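Local coordinates for protein SusD homolog (Bacteroides ovatus, PDB 4F53) that probably binds mucin O-glycan sugars at the cell surface, as a member of the SusD/RagB family of outer-membrane lipoproteins with a TPR-like helical fold, at residues N90-F101 / I134-I145; Y49-F58 / W71-N79. All blocks are in the same frame, centred on the assembly; numbering follows the deposited sequence.

Contact 1 of 2, residues N90-F101 / I134-I145; sequences NDFYSKFYPDYF and IPYSKVGAANAI
Y93 reaches from the helix into the folded loop 134-145 and is held there at its tip and on one face. Y93 OH donates to P135 O at 2.6 Å, in the carbonyl plane and on a lone pair, while P135 CD sits 3.1 Å from the same OH. I145 covers one face of the ring: with CG1 anti to the backbone N (chi1 -151°), this branch lies 4.1 Å from the Y93 centroid, and CD1 runs on to N90 CA at 3.6 Å. Tyrosine suits the place because it is long and flat enough to pack on isoleucine and still brings a donor to a buried carbonyl. Shortened to alanine, the residue would probably leave P135 O without its hydroxyl donor and I145 with a gap beneath it. Water 1 donates to P135 O and bonds Y97 OH, a hydroxyl also held by R120. V139 CG2 touches both Y97 CE1 at 3.6 Å and F101 CZ at 3.7 Å, and small A144 fits between the Y93 and Y97 rings. Toward G140 and A141 the packing thins: F101 is partly exposed, and A141, open to solvent, lays its CA over one face of the F101 ring, 3.9 Å from the centroid. The loop thus closes over helix 82-106 on its way from helix 110-131, the source of R120, to helix 152-173, whose V155 and M159 touch I134 and Y136.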
loop_
_atom_site.group_PDB
_atom_site.type_symbol
_atom_site.label_atom_id
_atom_site.label_comp_id
_atom_site.label_asym_id
_atom_site.label_seq_id
_atom_site.Cartn_x
_atom_site.Cartn_y
_atom_site.Cartn_z
ATOM N N ASN A 90 -3.888 -2.643 16.996
ATOM C CA ASN A 90 -3.250 -2.391 18.288
ATOM C C ASN A 90 -1.779 -2.040 18.205
ATOM O O ASN A 90 -1.360 -1.138 18.920
ATOM C CB ASN A 90 -3.415 -3.593 19.239
ATOM C CG ASN A 90 -4.829 -3.778 19.740
ATOM O OD1 ASN A 90 -5.729 -4.188 19.002
ATOM N ND2 ASN A 90 -5.060 -3.479 21.011
ATOM N N ASP A 91 -0.990 -2.743 17.368
ATOM C CA ASP A 91 0.445 -2.505 17.298
ATOM C C ASP A 91 0.789 -1.142 16.712
ATOM O O ASP A 91 1.782 -0.570 17.137
ATOM C CB ASP A 91 1.175 -3.636 16.565
ATOM C CG ASP A 91 1.305 -4.931 17.357
ATOM O OD1 ASP A 91 0.445 -5.186 18.246
ATOM O OD2 ASP A 91 2.257 -5.690 17.091
ATOM N N PHE A 92 -0.035 -0.568 15.825
ATOM C CA PHE A 92 0.235 0.794 15.348
ATOM C C PHE A 92 0.068 1.817 16.473
ATOM O O PHE A 92 0.902 2.711 16.590
ATOM C CB PHE A 92 -0.642 1.183 14.164
ATOM C CG PHE A 92 -0.093 0.723 12.837
ATOM C CD1 PHE A 92 1.059 1.298 12.301
ATOM C CD2 PHE A 92 -0.736 -0.267 12.111
ATOM C CE1 PHE A 92 1.559 0.878 11.069
ATOM C CE2 PHE A 92 -0.245 -0.670 10.872
ATOM C CZ PHE A 92 0.903 -0.104 10.366
ATOM N N TYR A 93 -0.958 1.645 17.332
ATOM C CA TYR A 93 -1.219 2.548 18.463
ATOM C C TYR A 93 -0.126 2.431 19.537
ATOM O O TYR A 93 0.349 3.464 19.997
ATOM C CB TYR A 93 -2.621 2.311 19.067
ATOM C CG TYR A 93 -3.723 2.892 18.203
ATOM C CD1 TYR A 93 -4.170 2.225 17.060
ATOM C CD2 TYR A 93 -4.289 4.130 18.500
ATOM C CE1 TYR A 93 -5.167 2.765 16.252
ATOM C CE2 TYR A 93 -5.288 4.678 17.697
ATOM C CZ TYR A 93 -5.731 3.986 16.584
ATOM O OH TYR A 93 -6.693 4.533 15.785
ATOM N N SER A 94 0.301 1.193 19.894
ATOM C CA SER A 94 1.353 0.902 20.894
ATOM C C SER A 94 2.711 1.444 20.477
ATOM O O SER A 94 3.502 1.896 21.313
ATOM C CB SER A 94 1.507 -0.607 21.094
ATOM O OG SER A 94 0.279 -1.229 21.425
ATOM N N LYS A 95 2.999 1.342 19.179
ATOM C CA LYS A 95 4.297 1.749 18.657
ATOM C C LYS A 95 4.357 3.236 18.327
ATOM O O LYS A 95 5.440 3.812 18.431
ATOM C CB LYS A 95 4.670 0.927 17.418
ATOM C CG LYS A 95 4.920 -0.539 17.743
ATOM C CD LYS A 95 5.096 -1.323 16.459
ATOM C CE LYS A 95 5.062 -2.808 16.698
ATOM N NZ LYS A 95 6.324 -3.281 17.299
ATOM N N PHE A 96 3.230 3.855 17.918
ATOM C CA PHE A 96 3.243 5.260 17.518
ATOM C C PHE A 96 3.009 6.263 18.665
ATOM O O PHE A 96 3.815 7.195 18.838
ATOM C CB PHE A 96 2.211 5.543 16.378
ATOM C CG PHE A 96 2.400 6.900 15.739
ATOM C CD1 PHE A 96 1.780 8.036 16.271
ATOM C CD2 PHE A 96 3.244 7.057 14.641
ATOM C CE1 PHE A 96 2.019 9.301 15.724
ATOM C CE2 PHE A 96 3.470 8.318 14.083
ATOM C CZ PHE A 96 2.887 9.438 14.649
ATOM N N TYR A 97 1.872 6.135 19.362
ATOM C CA TYR A 97 1.397 7.142 20.307
ATOM C C TYR A 97 2.263 7.423 21.543
ATOM O O TYR A 97 2.419 8.621 21.817
ATOM C CB TYR A 97 -0.059 6.914 20.695
ATOM C CG TYR A 97 -0.982 7.480 19.633
ATOM C CD1 TYR A 97 -1.079 8.853 19.424
ATOM C CD2 TYR A 97 -1.678 6.641 18.766
ATOM C CE1 TYR A 97 -1.895 9.378 18.424
ATOM C CE2 TYR A 97 -2.531 7.156 17.792
ATOM C CZ TYR A 97 -2.629 8.526 17.613
ATOM O OH TYR A 97 -3.437 9.047 16.614
ATOM N N PRO A 98 2.889 6.465 22.271
ATOM C CA PRO A 98 3.724 6.877 23.415
ATOM C C PRO A 98 4.843 7.852 22.990
ATOM O O PRO A 98 5.005 8.878 23.650
ATOM C CB PRO A 98 4.262 5.547 23.960
ATOM C CG PRO A 98 3.254 4.542 23.542
ATOM C CD PRO A 98 2.837 4.993 22.166
ATOM N N ASP A 99 5.527 7.603 21.837
ATOM C CA ASP A 99 6.588 8.492 21.340
ATOM C C ASP A 99 6.032 9.828 20.849
ATOM O O ASP A 99 6.655 10.872 21.072
ATOM C CB ASP A 99 7.400 7.821 20.232
ATOM C CG ASP A 99 8.412 6.792 20.720
ATOM O OD1 ASP A 99 8.498 6.569 21.951
ATOM O OD2 ASP A 99 9.137 6.224 19.876
ATOM N N TYR A 100 4.862 9.796 20.182
ATOM C CA TYR A 100 4.191 10.986 19.670
ATOM C C TYR A 100 3.851 11.944 20.829
ATOM O O TYR A 100 4.192 13.132 20.770
ATOM C CB TYR A 100 2.940 10.585 18.870
ATOM C CG TYR A 100 2.020 11.724 18.510
ATOM C CD1 TYR A 100 2.272 12.527 17.402
ATOM C CD2 TYR A 100 0.886 11.997 19.273
ATOM C CE1 TYR A 100 1.418 13.572 17.058
ATOM C CE2 TYR A 100 0.030 13.045 18.946
ATOM C CZ TYR A 100 0.301 13.834 17.842
ATOM O OH TYR A 100 -0.560 14.858 17.531
ATOM N N PHE A 101 3.222 11.428 21.888
ATOM C CA PHE A 101 2.864 12.254 23.049
ATOM C C PHE A 101 4.118 12.760 23.768
ATOM O O PHE A 101 4.141 13.905 24.218
ATOM C CB PHE A 101 1.958 11.471 24.019
ATOM C CG PHE A 101 0.587 11.162 23.459
ATOM C CD1 PHE A 101 -0.232 12.180 22.975
ATOM C CD2 PHE A 101 0.080 9.866 23.493
ATOM C CE1 PHE A 101 -1.503 11.896 22.471
ATOM C CE2 PHE A 101 -1.196 9.586 22.990
ATOM C CZ PHE A 101 -1.973 10.599 22.474
ATOM N N ILE A 134 -11.928 4.857 13.417
ATOM C CA ILE A 134 -10.809 4.525 14.317
ATOM C C ILE A 134 -10.687 5.578 15.445
ATOM O O ILE A 134 -11.103 6.728 15.238
ATOM C CB ILE A 134 -9.433 4.420 13.527
ATOM C CG1 ILE A 134 -9.058 5.752 12.819
ATOM C CG2 ILE A 134 -9.353 3.200 12.575
ATOM C CD1 ILE A 134 -7.558 5.969 12.580
ATOM N N PRO A 135 -10.054 5.261 16.602
ATOM C CA PRO A 135 -9.756 6.334 17.565
ATOM C C PRO A 135 -8.700 7.266 16.944
ATOM O O PRO A 135 -7.652 6.801 16.464
ATOM C CB PRO A 135 -9.239 5.597 18.814
ATOM C CG PRO A 135 -9.328 4.142 18.509
ATOM C CD PRO A 135 -9.491 3.966 17.041
ATOM N N TYR A 136 -9.023 8.569 16.840
ATOM C CA TYR A 136 -8.120 9.541 16.225
ATOM C C TYR A 136 -8.102 10.877 17.018
ATOM O O TYR A 136 -7.180 11.098 17.814
ATOM C CB TYR A 136 -8.434 9.747 14.722
ATOM C CG TYR A 136 -7.346 10.510 14.003
ATOM C CD1 TYR A 136 -6.086 9.943 13.794
ATOM C CD2 TYR A 136 -7.548 11.819 13.583
ATOM C CE1 TYR A 136 -5.054 10.671 13.193
ATOM C CE2 TYR A 136 -6.532 12.546 12.963
ATOM C CZ TYR A 136 -5.282 11.973 12.786
ATOM O OH TYR A 136 -4.268 12.686 12.203
ATOM N N SER A 137 -9.115 11.735 16.845
ATOM C CA SER A 137 -9.166 13.034 17.531
ATOM C C SER A 137 -9.321 12.913 19.053
ATOM O O SER A 137 -8.946 13.850 19.755
ATOM C CB SER A 137 -10.289 13.910 16.979
ATOM O OG SER A 137 -11.576 13.404 17.285
ATOM N N LYS A 138 -9.832 11.781 19.567
ATOM C CA LYS A 138 -10.043 11.665 21.020
ATOM C C LYS A 138 -9.065 10.691 21.722
ATOM O O LYS A 138 -9.372 10.236 22.824
ATOM C CB LYS A 138 -11.496 11.255 21.313
ATOM C CG LYS A 138 -12.513 12.281 20.853
ATOM C CD LYS A 138 -13.873 11.656 20.750
ATOM C CE LYS A 138 -14.898 12.652 20.282
ATOM N NZ LYS A 138 -16.196 11.990 19.990
ATOM N N VAL A 139 -7.883 10.409 21.122
ATOM C CA VAL A 139 -6.906 9.488 21.715
ATOM C C VAL A 139 -6.321 10.091 23.015
ATOM O O VAL A 139 -5.903 11.261 23.045
ATOM C CB VAL A 139 -5.782 9.003 20.757
ATOM C CG1 VAL A 139 -6.345 8.176 19.609
ATOM C CG2 VAL A 139 -4.941 10.162 20.237
ATOM N N GLY A 140 -6.366 9.284 24.075
ATOM C CA GLY A 140 -5.830 9.636 25.382
ATOM C C GLY A 140 -4.349 9.337 25.450
ATOM O O GLY A 140 -3.861 8.438 24.755
ATOM N N ALA A 141 -3.613 10.078 26.295
ATOM C CA ALA A 141 -2.173 9.872 26.460
ATOM C C ALA A 141 -1.882 8.586 27.246
ATOM O O ALA A 141 -0.801 8.016 27.084
ATOM C CB ALA A 141 -1.544 11.070 27.150
ATOM N N ALA A 142 -2.863 8.108 28.047
ATOM C CA ALA A 142 -2.749 6.906 28.878
ATOM C C ALA A 142 -2.779 5.611 28.040
ATOM O O ALA A 142 -1.821 4.837 28.099
ATOM C CB ALA A 142 -3.859 6.886 29.924
ATOM N N ASN A 143 -3.875 5.370 27.288
ATOM C CA ASN A 143 -4.063 4.190 26.430
ATOM C C ASN A 143 -4.820 4.647 25.187
ATOM O O ASN A 143 -6.059 4.598 25.149
ATOM C CB ASN A 143 -4.803 3.073 27.197
ATOM C CG ASN A 143 -5.012 1.767 26.459
ATOM O OD1 ASN A 143 -4.662 1.603 25.290
ATOM N ND2 ASN A 143 -5.598 0.792 27.139
ATOM N N ALA A 144 -4.058 5.152 24.193
ATOM C CA ALA A 144 -4.521 5.740 22.933
ATOM C C ALA A 144 -5.706 5.014 22.275
ATOM O O ALA A 144 -6.690 5.670 21.973
ATOM C CB ALA A 144 -3.369 5.825 21.951
ATOM N N ILE A 145 -5.624 3.685 22.078
ATOM C CA ILE A 145 -6.649 2.857 21.413
ATOM C C ILE A 145 -7.965 2.723 22.249
ATOM O O ILE A 145 -9.030 2.452 21.673
ATOM C CB ILE A 145 -6.061 1.462 21.041
ATOM C CG1 ILE A 145 -6.756 0.863 19.795
ATOM C CG2 ILE A 145 -6.005 0.484 22.234
ATOM C CD1 ILE A 145 -5.945 -0.144 19.083
HETATM O O HOH W 1 -5.118 7.332 15.702
#

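Contact 2 of 2, residues Y49-F58 / W71-N79; sequences YVDCLMAGAF and WSGRYATYN
The first torsion of Y75 (chi1 -54°, CG anti to the carbonyl carbon) lays its ring along the helix, against M54, a selenomethionine. The helix backbone puts M54 CB over the face of this ring, 3.9 Å from the Y75 centroid. From there CG, anti to the backbone N (chi1 -175°), and the bend at chi3 (75°) bring SE back above the same face, 5.1 Å from the Y75 ring centroid, a long Met-aromatic contact. Methionine suits the place because its unbranched chain can fold over the ring. L53 CB approaches in the plane of the Y75 ring, at its edge, 3.6 Å from CD2, so one aromatic group is gripped by two successive helix residues. L53 also extends CD2 to W71 CH2.

Closer to the helix end, alanine suits both sides: A57 CB and A76 CB touch at 3.7 Å and let the backbones come near. F58 presents its ring edge to Y75 O, CE1 lying 3.3 Å away, and also meets the Y78 ring. A57 N turns weakly to C52 O instead of bonding L53 O, and water 2 donates to L53 O at 2.7 Å and accepts from A76 N at 3.0 Å, bridging helix and loop. On the loop side, a type I turn from Y75 to Y78 is braced by N79 OD1, which R74 N and T77 OG1 reach from opposite faces of the amide.

Helix 44-58 thus packs on the loop between strand 62-64 and helix 82-106. That second helix adds W84, whose O receives Y75 OH, and P88, which touches both M54 and Y75; R74 makes a salt bridge to D64 of the strand.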
loop_
_atom_site.group_PDB
_atom_site.type_symbol
_atom_site.label_atom_id
_atom_site.label_comp_id
_atom_site.label_asym_id
_atom_site.label_seq_id
_atom_site.Cartn_x
_atom_site.Cartn_y
_atom_site.Cartn_z
ATOM N N TYR A 49 3.474 -8.860 9.123
ATOM C CA TYR A 49 2.032 -8.895 9.193
ATOM C C TYR A 49 1.388 -7.821 8.344
ATOM O O TYR A 49 0.598 -8.141 7.466
ATOM C CB TYR A 49 1.538 -8.768 10.639
ATOM C CG TYR A 49 2.008 -9.910 11.504
ATOM C CD1 TYR A 49 1.306 -11.114 11.548
ATOM C CD2 TYR A 49 3.174 -9.804 12.256
ATOM C CE1 TYR A 49 1.758 -12.191 12.317
ATOM C CE2 TYR A 49 3.638 -10.874 13.024
ATOM C CZ TYR A 49 2.913 -12.057 13.067
ATOM O OH TYR A 49 3.365 -13.113 13.820
ATOM N N VAL A 50 1.709 -6.560 8.602
ATOM C CA VAL A 50 0.995 -5.437 7.987
ATOM C C VAL A 50 1.325 -5.227 6.528
ATOM O O VAL A 50 0.415 -4.914 5.776
ATOM C CB VAL A 50 1.103 -4.113 8.801
ATOM C CG1 VAL A 50 0.512 -4.304 10.208
ATOM C CG2 VAL A 50 2.536 -3.586 8.879
ATOM N N ASP A 51 2.586 -5.401 6.123
ATOM C CA ASP A 51 2.980 -5.108 4.751
ATOM C C ASP A 51 3.123 -6.334 3.869
ATOM O O ASP A 51 2.968 -6.244 2.654
ATOM C CB ASP A 51 4.296 -4.321 4.748
ATOM C CG ASP A 51 4.104 -2.862 5.144
ATOM O OD1 ASP A 51 3.124 -2.215 4.635
ATOM O OD2 ASP A 51 4.914 -2.358 5.947
ATOM N N CYS A 52 3.440 -7.460 4.449
ATOM C CA CYS A 52 3.652 -8.625 3.634
ATOM C C CYS A 52 2.424 -9.539 3.655
ATOM O O CYS A 52 1.780 -9.711 2.628
ATOM C CB CYS A 52 4.917 -9.357 4.068
ATOM S SG CYS A 52 5.322 -10.792 3.044
ATOM N N LEU A 53 2.096 -10.106 4.810
ATOM C CA LEU A 53 1.010 -11.069 4.933
ATOM C C LEU A 53 -0.356 -10.436 4.676
ATOM O O LEU A 53 -1.217 -11.074 4.070
ATOM C CB LEU A 53 1.038 -11.747 6.333
ATOM C CG LEU A 53 2.169 -12.745 6.596
ATOM C CD1 LEU A 53 2.409 -12.889 8.098
ATOM C CD2 LEU A 53 1.860 -14.103 5.984
HETATM N N MSE A 54 -0.569 -9.204 5.138
HETATM C CA MSE A 54 -1.865 -8.582 4.937
HETATM C C MSE A 54 -1.923 -7.811 3.614
HETATM O O MSE A 54 -2.561 -8.294 2.682
HETATM C CB MSE A 54 -2.251 -7.675 6.120
HETATM C CG MSE A 54 -3.686 -7.114 5.977
HETATM SE SE MSE A 54 -4.120 -5.802 7.321
HETATM C CE MSE A 54 -3.074 -4.263 6.615
ATOM N N ALA A 55 -1.284 -6.626 3.541
ATOM C CA ALA A 55 -1.338 -5.719 2.400
ATOM C C ALA A 55 -0.753 -6.344 1.109
ATOM O O ALA A 55 -1.303 -6.119 0.030
ATOM C CB ALA A 55 -0.621 -4.427 2.734
ATOM N N GLY A 56 0.311 -7.142 1.240
ATOM C CA GLY A 56 0.955 -7.823 0.123
ATOM C C GLY A 56 0.021 -8.789 -0.567
ATOM O O GLY A 56 -0.008 -8.848 -1.802
ATOM N N ALA A 57 -0.764 -9.543 0.237
ATOM C CA ALA A 57 -1.788 -10.472 -0.263
ATOM C C ALA A 57 -2.952 -9.725 -0.953
ATOM O O ALA A 57 -3.318 -10.040 -2.088
ATOM C CB ALA A 57 -2.344 -11.312 0.893
ATOM N N PHE A 58 -3.541 -8.757 -0.233
ATOM C CA PHE A 58 -4.732 -8.029 -0.661
ATOM C C PHE A 58 -4.447 -7.095 -1.846
ATOM O O PHE A 58 -5.351 -6.885 -2.655
ATOM C CB PHE A 58 -5.372 -7.268 0.520
ATOM C CG PHE A 58 -5.895 -8.111 1.672
ATOM C CD1 PHE A 58 -6.238 -9.446 1.486
ATOM C CD2 PHE A 58 -6.090 -7.553 2.933
ATOM C CE1 PHE A 58 -6.743 -10.220 2.555
ATOM C CE2 PHE A 58 -6.597 -8.326 3.997
ATOM C CZ PHE A 58 -6.918 -9.656 3.800
ATOM N N TRP A 71 0.895 -22.253 10.875
ATOM C CA TRP A 71 -0.130 -21.217 10.728
ATOM C C TRP A 71 -1.501 -21.883 10.581
ATOM O O TRP A 71 -1.662 -22.768 9.739
ATOM C CB TRP A 71 0.169 -20.290 9.535
ATOM C CG TRP A 71 1.439 -19.488 9.655
ATOM C CD1 TRP A 71 2.133 -19.202 10.798
ATOM C CD2 TRP A 71 2.093 -18.767 8.593
ATOM N NE1 TRP A 71 3.211 -18.394 10.508
ATOM C CE2 TRP A 71 3.211 -18.110 9.160
ATOM C CE3 TRP A 71 1.872 -18.654 7.216
ATOM C CZ2 TRP A 71 4.092 -17.344 8.395
ATOM C CZ3 TRP A 71 2.738 -17.886 6.458
ATOM C CH2 TRP A 71 3.836 -17.245 7.040
ATOM N N SER A 72 -2.470 -21.507 11.442
ATOM C CA SER A 72 -3.833 -22.057 11.417
ATOM C C SER A 72 -4.602 -21.494 10.200
ATOM O O SER A 72 -5.442 -22.175 9.603
ATOM C CB SER A 72 -4.562 -21.726 12.715
ATOM O OG SER A 72 -4.735 -20.322 12.861
ATOM N N GLY A 73 -4.283 -20.258 9.840
ATOM C CA GLY A 73 -4.871 -19.553 8.712
ATOM C C GLY A 73 -4.087 -18.304 8.416
ATOM O O GLY A 73 -3.102 -18.010 9.108
ATOM N N ARG A 74 -4.494 -17.572 7.370
ATOM C CA ARG A 74 -3.801 -16.351 6.946
ATOM C C ARG A 74 -4.793 -15.269 6.532
ATOM O O ARG A 74 -5.962 -15.563 6.299
ATOM C CB ARG A 74 -2.849 -16.654 5.756
ATOM C CG ARG A 74 -1.841 -17.795 5.965
ATOM C CD ARG A 74 -0.707 -17.792 4.937
ATOM N NE ARG A 74 -1.169 -17.621 3.556
ATOM C CZ ARG A 74 -1.699 -18.580 2.803
ATOM N NH1 ARG A 74 -1.859 -19.804 3.289
ATOM N NH2 ARG A 74 -2.074 -18.325 1.559
ATOM N N TYR A 75 -4.326 -14.025 6.410
ATOM C CA TYR A 75 -5.151 -12.933 5.902
ATOM C C TYR A 75 -5.622 -13.253 4.467
ATOM O O TYR A 75 -6.792 -13.071 4.155
ATOM C CB TYR A 75 -4.389 -11.594 5.907
ATOM C CG TYR A 75 -3.772 -11.176 7.227
ATOM C CD1 TYR A 75 -4.555 -10.629 8.244
ATOM C CD2 TYR A 75 -2.391 -11.182 7.403
ATOM C CE1 TYR A 75 -3.982 -10.174 9.437
ATOM C CE2 TYR A 75 -1.802 -10.701 8.578
ATOM C CZ TYR A 75 -2.601 -10.201 9.594
ATOM O OH TYR A 75 -2.003 -9.752 10.752
ATOM N N ALA A 76 -4.699 -13.770 3.621
ATOM C CA ALA A 76 -4.922 -14.103 2.216
ATOM C C ALA A 76 -6.105 -15.037 2.014
ATOM O O ALA A 76 -6.865 -14.834 1.070
ATOM C CB ALA A 76 -3.666 -14.725 1.615
ATOM N N THR A 77 -6.270 -16.050 2.888
ATOM C CA THR A 77 -7.366 -17.017 2.760
ATOM C C THR A 77 -8.571 -16.607 3.653
ATOM O O THR A 77 -9.531 -17.349 3.763
ATOM C CB THR A 77 -6.844 -18.453 3.012
ATOM O OG1 THR A 77 -6.148 -18.500 4.261
ATOM C CG2 THR A 77 -5.930 -18.926 1.900
ATOM N N TYR A 78 -8.532 -15.400 4.228
ATOM C CA TYR A 78 -9.624 -14.780 4.999
ATOM C C TYR A 78 -9.934 -15.485 6.311
ATOM O O TYR A 78 -11.019 -15.287 6.855
ATOM C CB TYR A 78 -10.918 -14.640 4.146
ATOM C CG TYR A 78 -10.672 -14.072 2.761
ATOM C CD1 TYR A 78 -10.012 -12.856 2.589
ATOM C CD2 TYR A 78 -11.058 -14.770 1.619
ATOM C CE1 TYR A 78 -9.764 -12.338 1.315
ATOM C CE2 TYR A 78 -10.823 -14.255 0.339
ATOM C CZ TYR A 78 -10.219 -13.018 0.194
ATOM O OH TYR A 78 -10.050 -12.487 -1.060
ATOM N N ASN A 79 -8.971 -16.220 6.862
ATOM C CA ASN A 79 -9.144 -16.896 8.147
ATOM C C ASN A 79 -7.914 -16.638 9.063
ATOM O O ASN A 79 -7.379 -17.601 9.623
ATOM C CB ASN A 79 -9.396 -18.426 7.932
ATOM C CG ASN A 79 -8.260 -19.184 7.262
ATOM O OD1 ASN A 79 -7.387 -18.613 6.606
ATOM N ND2 ASN A 79 -8.240 -20.488 7.424
HETATM O O HOH W 2 -1.836 -13.656 4.411
#

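How the contacts relate
The two contacts come in series: contact 2 closes before contact 1 opens, and their centres lie 24 Å apart, contact 2 being the nearer to the middle of the chain. Helix 82-106 connects them. Its early residues W84 and P88 pack against contact 2, and its later turns form one side of contact 1. Helices 44-58 and 82-106 also meet directly, F92 CE2 lying 3.8 Å from V50 CG1. R126 of helix 110-131 ties in both sides, touching F92 and making a salt bridge to D51. In each contact an irregular loop folds back on a helix earlier in the chain, helix 44-58 in contact 2 and helix 82-106 in contact 1, within the largely helical, TPR-like fold.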